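Local coordinates for MFP2b (Ascaris suum, PDB 2BJR), which binds zinc and enhances polymerization of the major sperm protein in the amoeboid motility of nematode sperm, at residues Lys7-Ala12 against Leu89-Asn94; Gly108-Arg113 against Arg165-Gly170; Asp285-Pro290 against Val356-Ala361; Ser313-Ile318 against Gly326-Arg331. All blocks are in the same frame, centred on the assembly; numbering follows the deposited sequence.

Interaction 1. Residues Lys7-Ala12 against Leu89-Asn94; sequences KEDTWA and LGYWYN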
loop_
_atom_site.group_PDB
_atom_site.type_symbol
_atom_site.label_atom_id
_atom_site.label_comp_id
_atom_site.label_asym_id
_atom_site.label_seq_id
_atom_site.Cartn_x
_atom_site.Cartn_y
_atom_site.Cartn_z
ATOM N N LYS A 7 2.045 14.093 21.059
ATOM C CA LYS A 7 0.717 14.395 20.537
ATOM C C LYS A 7 -0.137 13.134 20.613
ATOM O O LYS A 7 0.369 12.019 20.735
ATOM C CB LYS A 7 0.725 14.922 19.095
ATOM C CG LYS A 7 1.641 16.125 18.800
ATOM C CD LYS A 7 0.911 17.230 18.027
ATOM C CE LYS A 7 1.817 17.925 16.960
ATOM N NZ LYS A 7 1.146 18.066 15.599
ATOM N N GLU A 8 -1.438 13.327 20.571
ATOM C CA GLU A 8 -2.371 12.208 20.529
ATOM C C GLU A 8 -2.410 11.704 19.100
ATOM O O GLU A 8 -2.136 12.452 18.159
ATOM C CB GLU A 8 -3.797 12.659 20.860
ATOM C CG GLU A 8 -4.030 13.215 22.247
ATOM C CD GLU A 8 -5.351 13.976 22.336
ATOM O OE1 GLU A 8 -6.167 13.956 21.351
ATOM O OE2 GLU A 8 -5.579 14.572 23.405
ATOM N N ASP A 9 -2.881 10.474 18.936
ATOM C CA ASP A 9 -3.094 9.944 17.605
ATOM C C ASP A 9 -4.038 10.792 16.801
ATOM O O ASP A 9 -5.019 11.333 17.324
ATOM C CB ASP A 9 -3.652 8.523 17.716
ATOM C CG ASP A 9 -2.846 7.674 18.621
ATOM O OD1 ASP A 9 -1.660 7.439 18.305
ATOM O OD2 ASP A 9 -3.290 7.217 19.682
ATOM N N THR A 10 -3.787 10.913 15.516
ATOM C CA THR A 10 -4.700 11.586 14.625
ATOM C C THR A 10 -5.488 10.575 13.832
ATOM O O THR A 10 -4.918 9.785 13.052
ATOM C CB THR A 10 -3.983 12.492 13.625
ATOM O OG1 THR A 10 -3.341 13.561 14.309
ATOM C CG2 THR A 10 -4.975 13.190 12.731
ATOM N N TRP A 11 -6.796 10.666 13.996
ATOM C CA TRP A 11 -7.756 9.910 13.218
ATOM C C TRP A 11 -8.355 10.888 12.243
ATOM O O TRP A 11 -9.235 11.706 12.580
ATOM C CB TRP A 11 -8.816 9.267 14.142
ATOM C CG TRP A 11 -8.196 8.237 15.012
ATOM C CD1 TRP A 11 -7.733 8.418 16.265
ATOM C CD2 TRP A 11 -7.925 6.865 14.682
ATOM N NE1 TRP A 11 -7.223 7.246 16.755
ATOM C CE2 TRP A 11 -7.332 6.276 15.803
ATOM C CE3 TRP A 11 -8.172 6.063 13.573
ATOM C CZ2 TRP A 11 -6.935 4.937 15.841
ATOM C CZ3 TRP A 11 -7.809 4.731 13.629
ATOM C CH2 TRP A 11 -7.181 4.183 14.746
ATOM N N ALA A 12 -7.865 10.834 11.016
ATOM C CA ALA A 12 -8.212 11.800 10.012
ATOM C C ALA A 12 -9.550 11.585 9.389
ATOM O O ALA A 12 -10.037 10.469 9.287
ATOM C CB ALA A 12 -7.113 11.834 8.905
ATOM N N LEU A 89 5.894 14.917 16.427
ATOM C CA LEU A 89 4.776 14.174 17.025
ATOM C C LEU A 89 5.050 13.584 18.408
ATOM O O LEU A 89 4.138 13.426 19.228
ATOM C CB LEU A 89 4.335 13.061 16.062
ATOM C CG LEU A 89 3.862 13.557 14.705
ATOM C CD1 LEU A 89 3.665 12.353 13.783
ATOM C CD2 LEU A 89 2.583 14.367 14.813
ATOM N N GLY A 90 6.288 13.230 18.682
ATOM C CA GLY A 90 6.609 12.582 19.948
ATOM C C GLY A 90 6.416 11.077 19.979
ATOM O O GLY A 90 6.639 10.435 21.003
ATOM N N TYR A 91 6.035 10.495 18.837
ATOM C CA TYR A 91 5.822 9.048 18.765
ATOM C C TYR A 91 6.007 8.557 17.342
ATOM O O TYR A 91 5.971 9.327 16.371
ATOM C CB TYR A 91 4.390 8.655 19.253
ATOM C CG TYR A 91 3.288 9.179 18.400
ATOM C CD1 TYR A 91 2.712 8.406 17.383
ATOM C CD2 TYR A 91 2.776 10.442 18.600
ATOM C CE1 TYR A 91 1.707 8.920 16.577
ATOM C CE2 TYR A 91 1.752 10.942 17.801
ATOM C CZ TYR A 91 1.228 10.183 16.789
ATOM O OH TYR A 91 0.251 10.709 15.990
ATOM N N TRP A 92 6.210 7.262 17.238
ATOM C CA TRP A 92 6.087 6.536 15.955
ATOM C C TRP A 92 5.406 5.204 16.246
ATOM O O TRP A 92 5.382 4.728 17.384
ATOM C CB TRP A 92 7.458 6.284 15.283
ATOM C CG TRP A 92 8.521 5.619 16.153
ATOM C CD1 TRP A 92 9.321 6.232 17.100
ATOM C CD2 TRP A 92 8.965 4.261 16.100
ATOM N NE1 TRP A 92 10.178 5.325 17.659
ATOM C CE2 TRP A 92 9.997 4.110 17.063
ATOM C CE3 TRP A 92 8.588 3.147 15.359
ATOM C CZ2 TRP A 92 10.635 2.894 17.299
ATOM C CZ3 TRP A 92 9.248 1.943 15.578
ATOM C CH2 TRP A 92 10.249 1.828 16.547
ATOM N N TYR A 93 4.784 4.640 15.216
ATOM C CA TYR A 93 4.017 3.404 15.367
ATOM C C TYR A 93 4.862 2.179 15.064
ATOM O O TYR A 93 5.647 2.148 14.095
ATOM C CB TYR A 93 2.808 3.444 14.452
ATOM C CG TYR A 93 1.737 4.438 14.848
ATOM C CD1 TYR A 93 1.077 5.197 13.884
ATOM C CD2 TYR A 93 1.328 4.579 16.177
ATOM C CE1 TYR A 93 0.067 6.063 14.222
ATOM C CE2 TYR A 93 0.298 5.457 16.508
ATOM C CZ TYR A 93 -0.311 6.183 15.540
ATOM O OH TYR A 93 -1.322 7.070 15.866
ATOM N N ASN A 94 4.753 1.200 15.933
ATOM C CA ASN A 94 5.461 -0.063 15.802
ATOM C C ASN A 94 4.462 -1.199 15.971
ATOM O O ASN A 94 3.749 -1.251 16.972
ATOM C CB ASN A 94 6.543 -0.140 16.877
ATOM C CG ASN A 94 7.512 -1.288 16.671
ATOM O OD1 ASN A 94 7.579 -1.887 15.598
ATOM N ND2 ASN A 94 8.265 -1.607 17.708
HETATM O O HOH W 1 -0.985 13.223 15.191
HETATM O O HOH W 2 -1.441 9.560 14.506
#

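Interaction 2. Residues Gly108-Arg113 against Arg165-Gly170; sequences GAEMLR and RELKGG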
loop_
_atom_site.group_PDB
_atom_site.type_symbol
_atom_site.label_atom_id
_atom_site.label_comp_id
_atom_site.label_asym_id
_atom_site.label_seq_id
_atom_site.Cartn_x
_atom_site.Cartn_y
_atom_site.Cartn_z
ATOM N N GLY A 108 7.767 0.982 28.265
ATOM C CA GLY A 108 7.344 2.351 28.074
ATOM C C GLY A 108 6.548 2.666 26.849
ATOM O O GLY A 108 6.237 3.821 26.600
ATOM N N ALA A 109 6.192 1.663 26.060
ATOM C CA ALA A 109 5.310 1.922 24.926
ATOM C C ALA A 109 3.844 2.137 25.396
ATOM O O ALA A 109 3.462 1.628 26.442
ATOM C CB ALA A 109 5.381 0.756 23.964
ATOM N N GLU A 110 3.080 2.939 24.670
ATOM C CA GLU A 110 1.610 3.085 24.859
ATOM C C GLU A 110 0.879 2.371 23.743
ATOM O O GLU A 110 1.221 2.581 22.593
ATOM C CB GLU A 110 1.170 4.535 24.705
ATOM C CG GLU A 110 1.621 5.459 25.798
ATOM C CD GLU A 110 1.281 6.904 25.543
ATOM O OE1 GLU A 110 0.865 7.271 24.432
ATOM O OE2 GLU A 110 1.479 7.704 26.484
HETATM N N MSE A 111 -0.141 1.591 24.053
HETATM C CA MSE A 111 -0.864 0.847 23.025
HETATM C C MSE A 111 -1.824 1.780 22.368
HETATM O O MSE A 111 -2.512 2.566 23.043
HETATM C CB MSE A 111 -1.611 -0.349 23.609
HETATM C CG MSE A 111 -0.805 -1.433 24.229
HETATM SE SE MSE A 111 0.675 -2.174 23.089
HETATM C CE MSE A 111 2.141 -1.090 23.765
ATOM N N LEU A 112 -1.886 1.736 21.051
ATOM C CA LEU A 112 -2.873 2.510 20.377
ATOM C C LEU A 112 -4.255 1.970 20.757
ATOM O O LEU A 112 -4.506 0.764 20.741
ATOM C CB LEU A 112 -2.684 2.465 18.902
ATOM C CG LEU A 112 -3.784 3.085 18.047
ATOM C CD1 LEU A 112 -3.598 4.572 18.065
ATOM C CD2 LEU A 112 -3.746 2.574 16.598
ATOM N N ARG A 113 -5.141 2.891 21.101
ATOM C CA ARG A 113 -6.518 2.506 21.433
ATOM C C ARG A 113 -7.453 3.689 21.288
ATOM O O ARG A 113 -7.007 4.849 21.329
ATOM C CB ARG A 113 -6.600 1.968 22.846
ATOM C CG ARG A 113 -6.290 3.025 23.889
ATOM C CD ARG A 113 -6.138 2.449 25.267
ATOM N NE ARG A 113 -7.417 1.906 25.739
ATOM C CZ ARG A 113 -7.564 1.239 26.860
ATOM N NH1 ARG A 113 -6.506 0.997 27.625
ATOM N NH2 ARG A 113 -8.755 0.779 27.223
ATOM N N ARG A 165 2.545 2.806 20.226
ATOM C CA ARG A 165 3.195 4.089 20.120
ATOM C C ARG A 165 4.539 4.023 20.857
ATOM O O ARG A 165 4.588 3.726 22.064
ATOM C CB ARG A 165 2.317 5.202 20.740
ATOM C CG ARG A 165 0.993 5.464 20.075
ATOM C CD ARG A 165 -0.083 6.055 21.022
ATOM N NE ARG A 165 0.397 7.263 21.720
ATOM C CZ ARG A 165 0.430 8.473 21.226
ATOM N NH1 ARG A 165 -0.004 8.741 20.005
ATOM N NH2 ARG A 165 0.921 9.480 21.980
ATOM N N GLU A 166 5.615 4.295 20.125
ATOM C CA GLU A 166 6.958 4.316 20.678
ATOM C C GLU A 166 7.280 5.765 20.961
ATOM O O GLU A 166 7.274 6.603 20.060
ATOM C CB GLU A 166 7.963 3.754 19.671
ATOM C CG GLU A 166 7.707 2.327 19.289
ATOM C CD GLU A 166 8.351 1.301 20.193
ATOM O OE1 GLU A 166 9.031 1.670 21.176
ATOM O OE2 GLU A 166 8.154 0.107 19.920
ATOM N N LEU A 167 7.590 6.043 22.221
ATOM C CA LEU A 167 7.743 7.401 22.713
ATOM C C LEU A 167 9.209 7.858 22.770
ATOM O O LEU A 167 9.466 9.044 23.002
ATOM C CB LEU A 167 7.085 7.520 24.091
ATOM C CG LEU A 167 5.579 7.201 24.080
ATOM C CD1 LEU A 167 4.924 7.499 25.440
ATOM C CD2 LEU A 167 4.898 7.978 22.975
ATOM N N LYS A 168 10.144 6.948 22.505
ATOM C CA LYS A 168 11.577 7.307 22.454
ATOM C C LYS A 168 12.233 6.966 21.106
ATOM O O LYS A 168 11.966 5.922 20.492
ATOM C CB LYS A 168 12.367 6.695 23.629
ATOM C CG LYS A 168 12.207 5.185 23.845
ATOM C CD LYS A 168 12.348 4.756 25.325
ATOM C CE LYS A 168 11.659 3.372 25.576
ATOM N NZ LYS A 168 12.455 2.402 26.446
ATOM N N GLY A 169 13.047 7.904 20.632
ATOM C CA GLY A 169 13.754 7.746 19.386
ATOM C C GLY A 169 12.838 7.798 18.180
ATOM O O GLY A 169 11.723 8.343 18.199
ATOM N N GLY A 170 13.347 7.214 17.110
ATOM C CA GLY A 170 12.676 7.174 15.835
ATOM C C GLY A 170 12.587 5.756 15.357
ATOM O O GLY A 170 13.142 4.821 15.968
HETATM O O HOH W 3 7.974 4.176 24.314
HETATM O O HOH W 4 1.767 9.946 25.142
#

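Interaction 3. Residues Asp285-Pro290 against Val356-Ala361; sequences DWKPFP and VLCRKA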
loop_
_atom_site.group_PDB
_atom_site.type_symbol
_atom_site.label_atom_id
_atom_site.label_comp_id
_atom_site.label_asym_id
_atom_site.label_seq_id
_atom_site.Cartn_x
_atom_site.Cartn_y
_atom_site.Cartn_z
ATOM N N ASP A 285 15.556 -3.114 -11.652
ATOM C CA ASP A 285 15.972 -2.926 -13.029
ATOM C C ASP A 285 14.852 -3.378 -13.943
ATOM O O ASP A 285 14.006 -4.162 -13.535
ATOM C CB ASP A 285 17.169 -3.833 -13.303
ATOM C CG ASP A 285 17.962 -3.410 -14.526
ATOM O OD1 ASP A 285 17.741 -2.306 -15.111
ATOM O OD2 ASP A 285 18.840 -4.194 -14.920
ATOM N N TRP A 286 14.832 -2.902 -15.170
ATOM C CA TRP A 286 13.784 -3.262 -16.113
ATOM C C TRP A 286 14.374 -4.324 -16.983
ATOM O O TRP A 286 15.495 -4.145 -17.475
ATOM C CB TRP A 286 13.314 -2.057 -16.915
ATOM C CG TRP A 286 12.681 -1.017 -16.039
ATOM C CD1 TRP A 286 13.324 -0.130 -15.202
ATOM C CD2 TRP A 286 11.296 -0.763 -15.899
ATOM N NE1 TRP A 286 12.405 0.666 -14.564
ATOM C CE2 TRP A 286 11.149 0.296 -14.963
ATOM C CE3 TRP A 286 10.147 -1.327 -16.452
ATOM C CZ2 TRP A 286 9.913 0.797 -14.589
ATOM C CZ3 TRP A 286 8.912 -0.816 -16.056
ATOM C CH2 TRP A 286 8.820 0.262 -15.159
ATOM N N LYS A 287 13.670 -5.441 -17.108
ATOM C CA LYS A 287 14.183 -6.623 -17.830
ATOM C C LYS A 287 13.233 -7.033 -18.936
ATOM O O LYS A 287 12.015 -6.874 -18.785
ATOM C CB LYS A 287 14.347 -7.801 -16.874
ATOM C CG LYS A 287 15.299 -7.578 -15.716
ATOM C CD LYS A 287 16.753 -7.362 -16.273
ATOM C CE LYS A 287 17.798 -7.503 -15.178
ATOM N NZ LYS A 287 19.097 -6.870 -15.602
ATOM N N PRO A 288 13.771 -7.552 -20.063
ATOM C CA PRO A 288 12.939 -8.053 -21.148
ATOM C C PRO A 288 12.030 -9.115 -20.613
ATOM O O PRO A 288 12.419 -9.886 -19.732
ATOM C CB PRO A 288 13.964 -8.611 -22.187
ATOM C CG PRO A 288 15.231 -7.825 -21.924
ATOM C CD PRO A 288 15.211 -7.667 -20.394
ATOM N N PHE A 289 10.826 -9.144 -21.152
ATOM C CA PHE A 289 9.781 -10.020 -20.674
ATOM C C PHE A 289 10.234 -11.518 -20.522
ATOM O O PHE A 289 9.912 -12.152 -19.522
ATOM C CB PHE A 289 8.539 -9.882 -21.563
ATOM C CG PHE A 289 7.372 -10.687 -21.095
ATOM C CD1 PHE A 289 6.334 -10.095 -20.373
ATOM C CD2 PHE A 289 7.263 -12.039 -21.394
ATOM C CE1 PHE A 289 5.254 -10.830 -19.952
ATOM C CE2 PHE A 289 6.160 -12.782 -20.944
ATOM C CZ PHE A 289 5.174 -12.174 -20.204
ATOM N N PRO A 290 10.925 -12.098 -21.495
ATOM C CA PRO A 290 11.329 -13.503 -21.348
ATOM C C PRO A 290 12.288 -13.756 -20.208
ATOM O O PRO A 290 12.247 -14.819 -19.613
ATOM C CB PRO A 290 11.928 -13.845 -22.721
ATOM C CG PRO A 290 11.384 -12.797 -23.641
ATOM C CD PRO A 290 11.294 -11.556 -22.814
ATOM N N VAL A 356 9.860 -5.382 -18.206
ATOM C CA VAL A 356 9.113 -5.541 -16.960
ATOM C C VAL A 356 9.952 -5.048 -15.789
ATOM O O VAL A 356 11.146 -5.332 -15.712
ATOM C CB VAL A 356 8.710 -7.025 -16.757
ATOM C CG1 VAL A 356 8.048 -7.266 -15.434
ATOM C CG2 VAL A 356 7.824 -7.429 -17.847
ATOM N N LEU A 357 9.357 -4.320 -14.841
ATOM C CA LEU A 357 10.120 -3.873 -13.667
ATOM C C LEU A 357 10.336 -5.090 -12.768
ATOM O O LEU A 357 9.368 -5.733 -12.351
ATOM C CB LEU A 357 9.376 -2.765 -12.880
ATOM C CG LEU A 357 10.150 -2.365 -11.605
ATOM C CD1 LEU A 357 11.514 -1.742 -11.987
ATOM C CD2 LEU A 357 9.362 -1.453 -10.727
ATOM N N CYS A 358 11.595 -5.424 -12.526
ATOM C CA CYS A 358 11.984 -6.518 -11.664
ATOM C C CYS A 358 12.884 -6.014 -10.559
ATOM O O CYS A 358 13.350 -4.846 -10.567
ATOM C CB CYS A 358 12.758 -7.579 -12.447
ATOM S SG CYS A 358 11.818 -8.291 -13.816
ATOM N N ARG A 359 13.047 -6.888 -9.574
ATOM C CA ARG A 359 13.959 -6.660 -8.496
ATOM C C ARG A 359 14.714 -7.952 -8.162
ATOM O O ARG A 359 14.253 -9.053 -8.414
ATOM C CB ARG A 359 13.236 -6.151 -7.240
ATOM C CG ARG A 359 12.128 -6.996 -6.739
ATOM C CD ARG A 359 11.501 -6.447 -5.469
ATOM N NE ARG A 359 10.534 -7.348 -4.894
ATOM C CZ ARG A 359 10.170 -7.325 -3.625
ATOM N NH1 ARG A 359 10.607 -6.365 -2.796
ATOM N NH2 ARG A 359 9.378 -8.265 -3.180
ATOM N N LYS A 360 15.877 -7.759 -7.558
ATOM C CA LYS A 360 16.799 -8.848 -7.236
ATOM C C LYS A 360 17.286 -8.628 -5.837
ATOM O O LYS A 360 17.806 -7.554 -5.532
ATOM C CB LYS A 360 18.025 -8.812 -8.154
ATOM C CG LYS A 360 19.089 -9.884 -7.761
ATOM C CD LYS A 360 20.040 -10.218 -8.942
ATOM C CE LYS A 360 21.034 -11.391 -8.555
ATOM N NZ LYS A 360 21.527 -12.185 -9.746
ATOM N N ALA A 361 17.187 -9.664 -5.029
ATOM C CA ALA A 361 17.634 -9.603 -3.661
ATOM C C ALA A 361 19.155 -9.414 -3.597
ATOM O O ALA A 361 19.911 -10.037 -4.359
ATOM C CB ALA A 361 17.286 -10.851 -2.942
#

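Interaction 4. Residues Ser313-Ile318 against Gly326-Arg331; sequences SPAVLI and GKADIR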
loop_
_atom_site.group_PDB
_atom_site.type_symbol
_atom_site.label_atom_id
_atom_site.label_comp_id
_atom_site.label_asym_id
_atom_site.label_seq_id
_atom_site.Cartn_x
_atom_site.Cartn_y
_atom_site.Cartn_z
ATOM N N SER A 313 2.078 -6.604 -12.793
ATOM C CA SER A 313 3.421 -6.041 -12.708
ATOM C C SER A 313 3.504 -4.766 -13.544
ATOM O O SER A 313 2.776 -4.654 -14.545
ATOM C CB SER A 313 4.464 -7.041 -13.262
ATOM O OG SER A 313 4.409 -8.254 -12.539
ATOM N N PRO A 314 4.411 -3.829 -13.193
ATOM C CA PRO A 314 4.641 -2.671 -14.048
ATOM C C PRO A 314 5.426 -3.098 -15.310
ATOM O O PRO A 314 6.334 -3.903 -15.191
ATOM C CB PRO A 314 5.523 -1.728 -13.164
ATOM C CG PRO A 314 5.518 -2.312 -11.830
ATOM C CD PRO A 314 5.308 -3.791 -12.013
ATOM N N ALA A 315 5.127 -2.512 -16.461
ATOM C CA ALA A 315 5.749 -2.923 -17.727
ATOM C C ALA A 315 5.687 -1.791 -18.721
ATOM O O ALA A 315 4.673 -1.123 -18.851
ATOM C CB ALA A 315 5.054 -4.118 -18.277
ATOM N N VAL A 316 6.792 -1.571 -19.420
ATOM C CA VAL A 316 6.815 -0.685 -20.547
ATOM C C VAL A 316 6.502 -1.539 -21.779
ATOM O O VAL A 316 7.187 -2.541 -22.043
ATOM C CB VAL A 316 8.215 -0.060 -20.696
ATOM C CG1 VAL A 316 8.280 0.804 -21.910
ATOM C CG2 VAL A 316 8.590 0.735 -19.448
ATOM N N LEU A 317 5.475 -1.143 -22.512
ATOM C CA LEU A 317 5.060 -1.765 -23.757
ATOM C C LEU A 317 5.682 -1.015 -24.923
ATOM O O LEU A 317 5.954 0.178 -24.819
ATOM C CB LEU A 317 3.540 -1.675 -23.918
ATOM C CG LEU A 317 2.686 -2.675 -23.141
ATOM C CD1 LEU A 317 2.839 -2.454 -21.670
ATOM C CD2 LEU A 317 1.239 -2.582 -23.581
ATOM N N ILE A 318 5.889 -1.727 -26.028
ATOM C CA ILE A 318 6.243 -1.109 -27.297
ATOM C C ILE A 318 5.011 -1.093 -28.193
ATOM O O ILE A 318 4.530 -2.147 -28.589
ATOM C CB ILE A 318 7.369 -1.903 -28.005
ATOM C CG1 ILE A 318 8.585 -2.054 -27.102
ATOM C CG2 ILE A 318 7.739 -1.241 -29.322
ATOM C CD1 ILE A 318 9.155 -0.752 -26.592
ATOM N N GLY A 326 2.728 0.890 -18.746
ATOM C CA GLY A 326 1.450 0.333 -18.303
ATOM C C GLY A 326 1.645 -0.904 -17.436
ATOM O O GLY A 326 2.400 -0.898 -16.470
ATOM N N LYS A 327 0.909 -1.954 -17.716
ATOM C CA LYS A 327 0.892 -3.088 -16.784
ATOM C C LYS A 327 0.997 -4.412 -17.552
ATOM O O LYS A 327 0.655 -4.466 -18.729
ATOM C CB LYS A 327 -0.383 -3.006 -15.922
ATOM C CG LYS A 327 -1.706 -3.403 -16.696
ATOM C CD LYS A 327 -2.962 -3.037 -15.881
ATOM C CE LYS A 327 -4.258 -3.435 -16.625
ATOM N NZ LYS A 327 -4.526 -4.929 -16.505
ATOM N N ALA A 328 1.400 -5.489 -16.877
ATOM C CA ALA A 328 1.402 -6.836 -17.490
ATOM C C ALA A 328 1.108 -7.870 -16.432
ATOM O O ALA A 328 1.402 -7.681 -15.233
ATOM C CB ALA A 328 2.760 -7.152 -18.140
ATOM N N ASP A 329 0.514 -8.951 -16.918
ATOM C CA ASP A 329 0.353 -10.191 -16.201
ATOM C C ASP A 329 1.304 -11.177 -16.878
ATOM O O ASP A 329 1.045 -11.628 -17.993
ATOM C CB ASP A 329 -1.070 -10.652 -16.370
ATOM C CG ASP A 329 -1.371 -11.950 -15.620
ATOM O OD1 ASP A 329 -0.454 -12.736 -15.355
ATOM O OD2 ASP A 329 -2.533 -12.200 -15.203
ATOM N N ILE A 330 2.406 -11.451 -16.209
ATOM C CA ILE A 330 3.483 -12.227 -16.789
ATOM C C ILE A 330 2.992 -13.667 -17.006
ATOM O O ILE A 330 3.174 -14.216 -18.070
ATOM C CB ILE A 330 4.704 -12.280 -15.873
ATOM C CG1 ILE A 330 5.348 -10.899 -15.575
ATOM C CG2 ILE A 330 5.774 -13.215 -16.456
ATOM C CD1 ILE A 330 5.135 -9.818 -16.581
ATOM N N ARG A 331 2.362 -14.256 -15.993
ATOM C CA ARG A 331 1.997 -15.672 -16.092
ATOM C C ARG A 331 1.008 -15.897 -17.249
ATOM O O ARG A 331 1.037 -16.934 -17.920
ATOM C CB ARG A 331 1.428 -16.187 -14.777
ATOM C CG ARG A 331 2.451 -16.526 -13.715
ATOM C CD ARG A 331 1.786 -17.072 -12.441
ATOM N NE ARG A 331 2.730 -17.402 -11.377
ATOM C CZ ARG A 331 3.478 -18.512 -11.320
ATOM N NH1 ARG A 331 3.434 -19.419 -12.290
ATOM N NH2 ARG A 331 4.297 -18.699 -10.283
HETATM O O HOH W 5 2.713 -10.367 -13.420
#

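Interaction 1. Residues Lys7-Ala12 against Leu89-Asn94
The Y93 ring meets D9 at its edge, where OD1 lies in the ring plane, and the carboxylate is turned only 30° from that plane. The bond from Y93 OH to D9 OD1 is very short at 2.5 Å, and the same oxygen takes a salt bridge from R165; two donors grip it and would probably stabilise the negative charge. The Y91 ring is approached obliquely by the backbone, with K7 O 3.4 Å from Y91 CE2, while a water sits in plane at its hydroxyl edge and R165 adds a cation-pi contact. Y91 CG stands between the backbone N and the carbonyl carbon (chi1 65°), which places the hydroxyl beside the 8-10 backbone. There the water accepts from T10 N at 2.9 Å, donates to Y93 OH and lies 2.5 Å from Y91 OH; a second water links Y91 OH with E8 O and T10 OG1. One direct backbone bond joins K7 N to L89 O at 2.9 Å. The two tyrosines and their waters join two antiparallel sheets: the N-terminal arm enters edge strand 10-15 of one, while strand 92-97 borders another, just beyond the helix carrying zinc ligand H86.

Interaction 2. Residues Gly108-Arg113 against Arg165-Gly170
E110 and R165 face each other as an antiparallel hydrogen-bonded pair, through which the short edge strand 110-111 joins strand 161-166, the middle strand of a three-stranded sheet. Their side chains leave on the same face of that sheet and cross at a slant, yet their flat ends come nearly coplanar, the carboxylate and guanidinium planes being 19° apart. E110 runs extended beyond CG, whereas R165 folds over at chi3 (53°), which swings its guanidinium edge back to the acid. The main link of the salt bridge is R165 NE to E110 OE1 at 2.8 Å, fairly straight at 161° and lying close to the guanidinium plane; R165 NH2 adds a weak bond to the same oxygen. The guanidinium has further partners, D9 at NH1 and the carbonyl of K7, which shares NH2, so the buried arginine is gripped from several directions and its rotation is probably fixed. L167 crosses the acid at about a right angle, laying CD1 3.6 Å from E110 OE2, an apolar methyl beside a charged oxygen at the protein surface. Between the backbones, R165 N binds E110 O at 2.7 Å and E110 N returns to R165 O at 3.1 Å. G108, which ends the preceding helix in a Schellman motif, extends the contact through water that accepts from L167 N and donates weakly to G108 O. A further water donates to E110 OE2 at 2.6 Å and accepts a weak bond from R165 NH2.

Interaction 3. Residues Asp285-Pro290 against Val356-Ala361
With CG anti to the carbonyl carbon (chi1 -64°), the indole of W286 folds across to L357 and lies against its CB, which stands over the six-membered ring, 3.7 Å from the centroid and 8° off the normal, a CH-pi contact. L357 CG is anti to the backbone N (chi1 177°), and this sets CD1 over the same ring system nearer the rim, 3.6 Å from W286 CE2. They form a non-hydrogen-bonded pair of the antiparallel strands 282-288 and 355-361, in a branched seven-stranded sheet. Hydrogen-bonded pairs flank it: D285 with C358 and K287 with V356, the latter tied by V356 N to K287 O at 2.7 Å and K287 N to V356 O at 2.9 Å. On the face bearing D285, K287, V356 and C358, the sulfur C358 SG touches K287 CB at 4.0 Å. Beyond that point the lysine bends at chi2, and NZ turns back to D285 OD2 at 2.8 Å, a salt bridge that meets the oxygen on its anti side and out of the carboxylate plane. W300 takes a cation-pi contact from this lysine. Where the strand passes into helix 289-292, the F289 ring is met obliquely by V356 CG2, 4.0 Å from F289 CD1.

Interaction 4. Residues Ser313-Ile318 against Gly326-Arg331
A315 and A328 set their methyl groups against each other on one face of the two strands, CB to CB at 3.8 Å, and S313 shares that face. The hydroxyl of S313 is held beside its own backbone N (chi1 -59°), where its strongest partner is the carbonyl of V303. A water also donates to S313 OG at 2.8 Å and accepts from I330 N at 3.0 Å, and so bridges I330, just beyond strand 322-329, to the start of strand 313-319. L317 turns CD1 over the other backbone, near K327 O and G326 N, and is backed by A335 and I337 of strand 334-339. K327 behaves differently: its CB still touches S313 O, but with CG wedged between backbone N and carbonyl carbon (chi1 74°) the chain leaves the contact, runs straight until it bends at chi4, and packs on V240 and M241 of strand 238-247. The backbone bonds S313 N to A328 O and A328 N to S313 O are both 2.8 Å; G326 N to A315 O is also 2.8 Å, but A315 N to G326 O lengthens to 3.2 Å with the donor well above the carbonyl plane. Two successive antiparallel strands, flanked by strand 355-361 beside 313-319 and by strand 334-339 beside 322-329, make this a beta hairpin within the branched seven-stranded sheet.

Interactions 1 and 2 lie together in the N-terminal half of the chain and meet directly: strands 92-97 and 161-166 are sheet neighbours, with W92 facing E166 across their backbones. Interaction 1 is partly buried and relies on tyrosine hydroxyls, a carboxylate and water; interaction 2 lies at the surface and rests on a salt bridge and strand pairing. Interactions 3 and 4 lie on the opposite side of the chain's centre, about 37 to 41 Å from the first two between centres, and are buried. They share a sheet, in which strand 355-361 neighbours 313-319, and interaction 4 is nested within the loop that interaction 3 closes. Paired backbones and apolar packing dominate there, with W286 reaching V316 and F289 reaching I330 between them.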